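Local structure of manganese-dependent ADP-ribose/CDP-alcohol diphosphatase (Danio rerio, 2NXF) at residues Val56-Asp60 against Ile225-Leu229; Ala236-Cys240 against Gly264-Asp268; His267-Arg271 against Arg313-Leu317. The protein probably hydrolyses ADP-ribose, CDP-choline and related CDP-alcohols at a dinuclear metal centre. One frame throughout, in Å; residues are numbered along the deposited sequence.

Contact 1: residues Val56-Asp60 against Ile225-Leu229; sequences VQLGD and IFSHL. With ZN (zinc ion), chain C; ZN (zinc ion), chain B.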
loop_
_atom_site.group_PDB
_atom_site.type_symbol
_atom_site.label_atom_id
_atom_site.label_comp_id
_atom_site.label_asym_id
_atom_site.label_seq_id
_atom_site.Cartn_x
_atom_site.Cartn_y
_atom_site.Cartn_z
ATOM N N VAL A 56 2.714 3.926 9.175
ATOM C CA VAL A 56 2.295 3.906 7.769
ATOM C C VAL A 56 1.377 2.712 7.568
ATOM O O VAL A 56 1.743 1.572 7.890
ATOM C CB VAL A 56 3.489 3.811 6.794
ATOM C CG1 VAL A 56 2.989 3.940 5.350
ATOM C CG2 VAL A 56 4.542 4.894 7.088
ATOM N N GLN A 57 0.169 2.966 7.077
ATOM C CA GLN A 57 -0.727 1.836 6.784
ATOM C C GLN A 57 -0.951 1.793 5.281
ATOM O O GLN A 57 -1.176 2.832 4.642
ATOM C CB GLN A 57 -2.018 1.850 7.608
ATOM C CG GLN A 57 -2.981 2.994 7.324
ATOM C CD GLN A 57 -3.948 2.714 6.160
ATOM O OE1 GLN A 57 -4.020 1.608 5.608
ATOM N NE2 GLN A 57 -4.718 3.737 5.806
ATOM N N LEU A 58 -0.885 0.578 4.745
ATOM C CA LEU A 58 -0.688 0.344 3.325
ATOM C C LEU A 58 -1.990 0.244 2.505
ATOM O O LEU A 58 -1.956 -0.127 1.321
ATOM C CB LEU A 58 0.174 -0.919 3.134
ATOM C CG LEU A 58 1.715 -0.752 3.202
ATOM C CD1 LEU A 58 2.213 0.133 2.039
ATOM C CD2 LEU A 58 2.135 -0.173 4.508
ATOM N N GLY A 59 -3.122 0.616 3.105
ATOM C CA GLY A 59 -4.365 0.744 2.330
ATOM C C GLY A 59 -5.319 -0.403 2.587
ATOM O O GLY A 59 -4.995 -1.348 3.331
ATOM N N ASP A 60 -6.471 -0.334 1.906
ATOM C CA ASP A 60 -7.602 -1.220 2.172
ATOM C C ASP A 60 -7.907 -1.217 3.659
ATOM O O ASP A 60 -8.062 -2.285 4.252
ATOM C CB ASP A 60 -7.310 -2.657 1.707
ATOM C CG ASP A 60 -7.337 -2.816 0.187
ATOM O OD1 ASP A 60 -7.606 -1.838 -0.541
ATOM O OD2 ASP A 60 -7.041 -3.916 -0.282
ATOM N N ILE A 225 9.778 3.532 -0.063
ATOM C CA ILE A 225 8.668 3.815 -0.972
ATOM C C ILE A 225 7.509 2.918 -0.605
ATOM O O ILE A 225 7.711 1.715 -0.374
ATOM C CB ILE A 225 9.109 3.578 -2.424
ATOM C CG1 ILE A 225 10.319 4.481 -2.744
ATOM C CG2 ILE A 225 7.961 3.872 -3.426
ATOM C CD1 ILE A 225 10.995 4.101 -4.037
ATOM N N PHE A 226 6.312 3.499 -0.544
ATOM C CA PHE A 226 5.125 2.785 -0.075
ATOM C C PHE A 226 4.070 2.861 -1.162
ATOM O O PHE A 226 3.848 3.933 -1.739
ATOM C CB PHE A 226 4.572 3.438 1.194
ATOM C CG PHE A 226 5.542 3.440 2.346
ATOM C CD1 PHE A 226 5.560 2.404 3.263
ATOM C CD2 PHE A 226 6.468 4.491 2.496
ATOM C CE1 PHE A 226 6.467 2.419 4.336
ATOM C CE2 PHE A 226 7.374 4.492 3.565
ATOM C CZ PHE A 226 7.370 3.462 4.477
ATOM N N SER A 227 3.428 1.733 -1.448
ATOM C CA SER A 227 2.425 1.669 -2.519
ATOM C C SER A 227 1.390 0.623 -2.119
ATOM O O SER A 227 1.755 -0.370 -1.503
ATOM C CB SER A 227 3.132 1.243 -3.809
ATOM O OG SER A 227 2.215 0.835 -4.826
ATOM N N HIS A 228 0.111 0.789 -2.483
ATOM C CA HIS A 228 -0.793 -0.310 -2.121
ATOM C C HIS A 228 -0.353 -1.567 -2.884
ATOM O O HIS A 228 -0.365 -2.678 -2.328
ATOM C CB HIS A 228 -2.253 -0.015 -2.468
ATOM C CG HIS A 228 -3.179 -1.080 -1.999
ATOM N ND1 HIS A 228 -3.301 -1.413 -0.663
ATOM C CD2 HIS A 228 -3.998 -1.912 -2.681
ATOM C CE1 HIS A 228 -4.182 -2.397 -0.545
ATOM N NE2 HIS A 228 -4.616 -2.719 -1.754
ATOM N N LEU A 229 0.033 -1.380 -4.142
ATOM C CA LEU A 229 0.368 -2.499 -5.021
ATOM C C LEU A 229 1.859 -2.790 -5.088
ATOM O O LEU A 229 2.685 -1.868 -5.237
ATOM C CB LEU A 229 -0.101 -2.216 -6.467
ATOM C CG LEU A 229 -1.616 -2.054 -6.663
ATOM C CD1 LEU A 229 -1.929 -1.758 -8.153
ATOM C CD2 LEU A 229 -2.362 -3.260 -6.175
HETATM ZN ZN ZN C . -6.086 -4.306 -2.203
HETATM ZN ZN ZN B . -6.802 -5.944 0.593
HETATM O O HOH W 1 -5.781 -6.220 -1.271
#

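Contact 2: residues Ala236-Cys240 against Gly264-Asp268; sequences ADPIC and GHDHD. With ZN (zinc ion), chain C; ZN (zinc ion), chain B.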
loop_
_atom_site.group_PDB
_atom_site.type_symbol
_atom_site.label_atom_id
_atom_site.label_comp_id
_atom_site.label_asym_id
_atom_site.label_seq_id
_atom_site.Cartn_x
_atom_site.Cartn_y
_atom_site.Cartn_z
ATOM N N ALA A 236 5.336 -10.906 -4.823
ATOM C CA ALA A 236 3.871 -10.998 -4.764
ATOM C C ALA A 236 3.368 -11.913 -5.859
ATOM O O ALA A 236 4.060 -12.139 -6.845
ATOM C CB ALA A 236 3.245 -9.633 -4.933
ATOM N N ASP A 237 2.150 -12.411 -5.683
ATOM C CA ASP A 237 1.492 -13.175 -6.741
ATOM C C ASP A 237 1.286 -12.259 -7.962
ATOM O O ASP A 237 0.967 -11.081 -7.795
ATOM C CB ASP A 237 0.156 -13.722 -6.247
ATOM C CG ASP A 237 -0.465 -14.698 -7.228
ATOM O OD1 ASP A 237 -1.134 -14.262 -8.192
ATOM O OD2 ASP A 237 -0.273 -15.930 -7.069
ATOM N N PRO A 238 1.473 -12.792 -9.189
ATOM C CA PRO A 238 1.304 -11.968 -10.402
ATOM C C PRO A 238 -0.049 -11.244 -10.467
ATOM O O PRO A 238 -0.115 -10.133 -10.986
ATOM C CB PRO A 238 1.386 -12.979 -11.541
ATOM C CG PRO A 238 2.078 -14.139 -10.998
ATOM C CD PRO A 238 1.865 -14.175 -9.516
ATOM N N ILE A 239 -1.108 -11.844 -9.925
ATOM C CA ILE A 239 -2.420 -11.195 -10.003
ATOM C C ILE A 239 -2.478 -9.911 -9.196
ATOM O O ILE A 239 -3.414 -9.123 -9.362
ATOM C CB ILE A 239 -3.597 -12.127 -9.618
ATOM C CG1 ILE A 239 -4.913 -11.601 -10.242
ATOM C CG2 ILE A 239 -3.688 -12.295 -8.094
ATOM C CD1 ILE A 239 -6.079 -12.608 -10.219
ATOM N N CYS A 240 -1.501 -9.714 -8.297
ATOM C CA CYS A 240 -1.505 -8.546 -7.415
ATOM C C CYS A 240 -0.607 -7.401 -7.873
ATOM O O CYS A 240 -0.530 -6.370 -7.205
ATOM C CB CYS A 240 -1.096 -8.966 -6.004
ATOM S SG CYS A 240 -2.316 -10.031 -5.261
ATOM N N GLY A 264 1.099 -3.544 0.150
ATOM C CA GLY A 264 0.114 -4.460 0.746
ATOM C C GLY A 264 -0.516 -5.211 -0.418
ATOM O O GLY A 264 0.191 -5.687 -1.332
ATOM N N HIS A 265 -1.846 -5.324 -0.379
ATOM C CA HIS A 265 -2.679 -5.874 -1.475
ATOM C C HIS A 265 -2.649 -7.385 -1.580
ATOM O O HIS A 265 -3.710 -8.014 -1.598
ATOM C CB HIS A 265 -2.370 -5.204 -2.834
ATOM C CG HIS A 265 -3.394 -5.455 -3.912
ATOM N ND1 HIS A 265 -4.714 -5.061 -3.809
ATOM C CD2 HIS A 265 -3.255 -5.972 -5.157
ATOM C CE1 HIS A 265 -5.349 -5.340 -4.936
ATOM N NE2 HIS A 265 -4.488 -5.907 -5.773
ATOM N N ASP A 266 -1.460 -7.981 -1.677
ATOM C CA ASP A 266 -1.376 -9.445 -1.682
ATOM C C ASP A 266 -1.372 -9.889 -0.224
ATOM O O ASP A 266 -0.334 -9.811 0.452
ATOM C CB ASP A 266 -0.093 -9.910 -2.398
ATOM C CG ASP A 266 0.050 -11.411 -2.452
ATOM O OD1 ASP A 266 -0.757 -12.138 -1.823
ATOM O OD2 ASP A 266 0.966 -11.889 -3.164
ATOM N N HIS A 267 -2.529 -10.356 0.259
ATOM C CA HIS A 267 -2.693 -10.634 1.700
ATOM C C HIS A 267 -1.803 -11.772 2.188
ATOM O O HIS A 267 -1.589 -11.902 3.380
ATOM C CB HIS A 267 -4.152 -10.977 2.028
ATOM C CG HIS A 267 -5.120 -9.890 1.666
ATOM N ND1 HIS A 267 -6.450 -10.141 1.398
ATOM C CD2 HIS A 267 -4.953 -8.550 1.539
ATOM C CE1 HIS A 267 -7.059 -9.000 1.111
ATOM N NE2 HIS A 267 -6.174 -8.018 1.188
ATOM N N ASP A 268 -1.319 -12.610 1.263
ATOM C CA ASP A 268 -0.391 -13.694 1.597
ATOM C C ASP A 268 1.010 -13.181 1.934
ATOM O O ASP A 268 1.804 -13.909 2.559
ATOM C CB ASP A 268 -0.270 -14.659 0.422
ATOM C CG ASP A 268 -1.445 -15.630 0.317
ATOM O OD1 ASP A 268 -2.361 -15.609 1.173
ATOM O OD2 ASP A 268 -1.419 -16.455 -0.620
HETATM ZN ZN ZN C . -6.086 -4.306 -2.203
HETATM ZN ZN ZN B . -6.802 -5.944 0.593
HETATM O O HOH W 1 -5.781 -6.220 -1.271
#

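Contact 3: residues His267-Arg271 against Arg313-Leu317; sequences HDGGR and RVEDL. With ZN (zinc ion), chain B.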
loop_
_atom_site.group_PDB
_atom_site.type_symbol
_atom_site.label_atom_id
_atom_site.label_comp_id
_atom_site.label_asym_id
_atom_site.label_seq_id
_atom_site.Cartn_x
_atom_site.Cartn_y
_atom_site.Cartn_z
ATOM N N HIS A 267 -2.529 -10.356 0.259
ATOM C CA HIS A 267 -2.693 -10.634 1.700
ATOM C C HIS A 267 -1.803 -11.772 2.188
ATOM O O HIS A 267 -1.589 -11.902 3.380
ATOM C CB HIS A 267 -4.152 -10.977 2.028
ATOM C CG HIS A 267 -5.120 -9.890 1.666
ATOM N ND1 HIS A 267 -6.450 -10.141 1.398
ATOM C CD2 HIS A 267 -4.953 -8.550 1.539
ATOM C CE1 HIS A 267 -7.059 -9.000 1.111
ATOM N NE2 HIS A 267 -6.174 -8.018 1.188
ATOM N N ASP A 268 -1.319 -12.610 1.263
ATOM C CA ASP A 268 -0.391 -13.694 1.597
ATOM C C ASP A 268 1.010 -13.181 1.934
ATOM O O ASP A 268 1.804 -13.909 2.559
ATOM C CB ASP A 268 -0.270 -14.659 0.422
ATOM C CG ASP A 268 -1.445 -15.630 0.317
ATOM O OD1 ASP A 268 -2.361 -15.609 1.173
ATOM O OD2 ASP A 268 -1.419 -16.455 -0.620
ATOM N N GLY A 269 1.317 -11.960 1.499
ATOM C CA GLY A 269 2.646 -11.361 1.698
ATOM C C GLY A 269 3.718 -11.958 0.788
ATOM O O GLY A 269 3.497 -12.957 0.089
ATOM N N GLY A 270 4.891 -11.342 0.806
ATOM C CA GLY A 270 6.019 -11.825 0.022
ATOM C C GLY A 270 7.184 -10.896 0.281
ATOM O O GLY A 270 7.014 -9.822 0.867
ATOM N N ARG A 271 8.367 -11.302 -0.153
ATOM C CA ARG A 271 9.560 -10.465 0.005
ATOM C C ARG A 271 10.669 -10.997 -0.868
ATOM O O ARG A 271 10.777 -12.210 -1.082
ATOM C CB ARG A 271 10.025 -10.445 1.465
ATOM C CG ARG A 271 10.269 -11.850 2.060
ATOM C CD ARG A 271 10.555 -11.768 3.546
ATOM N NE ARG A 271 9.441 -11.169 4.296
ATOM C CZ ARG A 271 9.490 -10.906 5.599
ATOM N NH1 ARG A 271 10.611 -11.179 6.274
ATOM N NH2 ARG A 271 8.434 -10.362 6.208
ATOM N N ARG A 313 1.991 -13.509 11.369
ATOM C CA ARG A 313 2.255 -13.918 9.986
ATOM C C ARG A 313 3.412 -13.159 9.334
ATOM O O ARG A 313 3.913 -13.589 8.282
ATOM C CB ARG A 313 0.986 -13.773 9.138
ATOM C CG ARG A 313 -0.156 -14.629 9.671
ATOM C CD ARG A 313 -1.410 -14.464 8.836
ATOM N NE ARG A 313 -1.153 -14.671 7.422
ATOM C CZ ARG A 313 -1.580 -13.885 6.437
ATOM N NH1 ARG A 313 -2.324 -12.802 6.665
ATOM N NH2 ARG A 313 -1.258 -14.208 5.195
ATOM N N VAL A 314 3.811 -12.026 9.928
ATOM C CA VAL A 314 4.896 -11.204 9.351
ATOM C C VAL A 314 6.246 -11.597 9.966
ATOM O O VAL A 314 6.446 -11.471 11.184
ATOM C CB VAL A 314 4.682 -9.707 9.605
ATOM C CG1 VAL A 314 5.844 -8.895 8.969
ATOM C CG2 VAL A 314 3.324 -9.244 9.085
ATOM N N GLU A 315 7.173 -12.097 9.145
ATOM C CA GLU A 315 8.491 -12.482 9.668
ATOM C C GLU A 315 9.405 -11.265 9.766
ATOM O O GLU A 315 9.265 -10.313 8.986
ATOM C CB GLU A 315 9.153 -13.531 8.773
ATOM C CG GLU A 315 8.644 -14.966 8.983
ATOM C CD GLU A 315 9.112 -15.600 10.301
ATOM O OE1 GLU A 315 10.333 -15.915 10.453
ATOM O OE2 GLU A 315 8.229 -15.804 11.171
ATOM N N ASP A 316 10.351 -11.306 10.709
ATOM C CA ASP A 316 11.349 -10.225 10.819
ATOM C C ASP A 316 12.176 -10.152 9.531
ATOM O O ASP A 316 12.292 -11.131 8.790
ATOM C CB ASP A 316 12.356 -10.489 11.954
ATOM C CG ASP A 316 11.750 -10.426 13.347
ATOM O OD1 ASP A 316 10.562 -10.090 13.516
ATOM O OD2 ASP A 316 12.511 -10.740 14.298
ATOM N N LEU A 317 12.822 -9.009 9.328
ATOM C CA LEU A 317 13.704 -8.813 8.193
ATOM C C LEU A 317 14.721 -7.755 8.557
ATOM O O LEU A 317 14.379 -6.770 9.220
ATOM C CB LEU A 317 12.875 -8.344 6.989
ATOM C CG LEU A 317 13.464 -8.267 5.592
ATOM C CD1 LEU A 317 14.207 -9.527 5.183
ATOM C CD2 LEU A 317 12.297 -8.008 4.651
HETATM ZN ZN ZN B . -6.802 -5.944 0.593
HETATM O O HOH W 2 0.776 -16.080 3.880
HETATM O O HOH W 1 -5.781 -6.220 -1.271
#

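Contact 1: residues Val56-Asp60 against Ile225-Leu229
Val56 packs on Phe226 at the tight end of this contact. Its CG1 sits over one face of the ring, 4.0 Å from the centroid and offset toward the rim, in a CH-pi contact. The torsion explains the placement: CG1 stands anti to the backbone N (chi1 -174°) and is the branch sent over the ring, while CG2 reaches CZ. Leu58 continues the apolar layer. Its CD1 lies at the ring edge, near the plane, and touches Ser227 O at 3.6 Å. Leu10 and Phe144 add to the packing round Val56, so this end is closed core between strands 54-57 and 222-227.

The other end is also buried, but polar: metal bonds and a water take over from apolar packing. His228 ND1 donates to Leu58 O over 2.7 Å, nearly straight at 175°. The acceptor lies in the imidazole plane, and the donor is tilted slightly from the carbonyl plane. This bond fixes the ring rotation and turns NE2 to the zinc ion of chain C, 2.2 Å away. Asp60 OD2 bonds to the same zinc and also to that of chain B, at 2.2 Å each, so one oxygen bridges the pair. The carboxylate and the imidazole stand 57° apart and meet through the metal. Asp60 OD1 accepts from the backbone N of His97. Water 1 also bridges the two ions. Gly59 and Asp60 form the Gly-Asp motif of the calcineurin-like phosphoesterases, and the bridging aspartate in the loop just after a strand is typical of their dinuclear site.

Contact 2: residues Ala236-Cys240 against Gly264-Asp268
Asp266 reaches across to the loop of Ala236-Cys240 with its carboxylate. OD2 accepts from Asp237 N over 2.8 Å, with an N-H...O angle of 174°, and the donor approaches nearly along the C-O axis. CG is anti to the backbone N (chi1 -179°), which extends the carboxylate toward the loop. The same OD2 touches Ala236 CA and CB. The other oxygen, OD1, turns back to its own segment and takes Asp268 N at 3.2 Å from above the carboxylate plane, an Asx turn. Asp237 makes a second Asx turn: its OD1 accepts from Ile239 N, so its side chain bends back over its own loop and does not face Asp266.

Cys240 packs beside these groups. Its SG lies 3.6 Å from Asp266 CB and meets the His265 ring only obliquely. Cys240 O approaches the edge of that ring, 3.4 Å from CD2. His265, with a positive phi of 77°, is the central residue of a gamma turn, with a weak bond from Asp266 N to Gly264 O. Its ring directs ND1 to the zinc ion of chain C, at 2.2 Å. Asn198 holds NE2. His267 points away from the loop and binds the zinc ion of chain B through NE2, while Glu288 takes its ND1.

The chemistry implies a second shell: Asp266, bonded through both oxygens, probably helps to set the backbone between two metal-binding histidines. His265 O accepts from water 1, 2.8 Å away. That contact could orient and polarise the metal-bridging water, which in related enzymes is the likely nucleophile.

Contact 3: residues His267-Arg271 against Arg313-Leu317
The backbones of His267-Arg271 and Arg313-Leu317 run 23° apart in direction but stay well separated, the nearest CA atoms, of Arg271 and Leu317, lying 9.3 Å apart. Two arginines span the gap from opposite segments.

Arg271 grips Glu315 O end-on with both terminal nitrogens, NH2 at 2.9 Å and NH1 at 3.1 Å. The oxygen lies in the guanidinium plane, and both nitrogens reach it from the same face of its carbonyl. NH1 adds a weak bond to Asp316 O. A bend at chi3 (60°) brings the guanidinium group to the Glu315 carbonyl; Leu317 CD2 packs over one face, offset toward the rim. Glu315 takes part through its backbone O and CB.

Arg313 comes the other way. Its NH2 donates to His267 O over 3.0 Å, with the acceptor tilted somewhat from the guanidinium plane. Water 2, in that plane, links NH2 to Asp268 O. Thr289 holds NH1, and Arg29 pairs with the Asp268 carboxylate.

Because His267 is a metal ligand, the Arg313 bond probably steadies the backbone that carries it. The contact ties strand 270-273 to the loop before strand 317-320, joining one outermost strand of each sheet in a calcineurin-like beta sandwich.

Overall arrangement
Contact 1 joins strand 54-57 of the six-stranded sheet to strand 222-227 of the seven-stranded one, near the centre of the chain. Contact 2 follows in sequence, between loops after strands 222-227 and 258-263. Contact 3 starts where contact 2 ends and shares His267 and Asp268 with it. The centres of contacts 1 and 2 are about 12 Å apart, those of 2 and 3 about 11 Å, and those of 1 and 3 about 14 Å. Contacts 1 and 2 touch directly, with a probable hydrogen bond between His228 O and Gly264 N. All three include a ligand of the zinc pair, so the metal site is assembled where the two sheets meet, with Asp13, Gln15 and Asn96 as the remaining protein ligands.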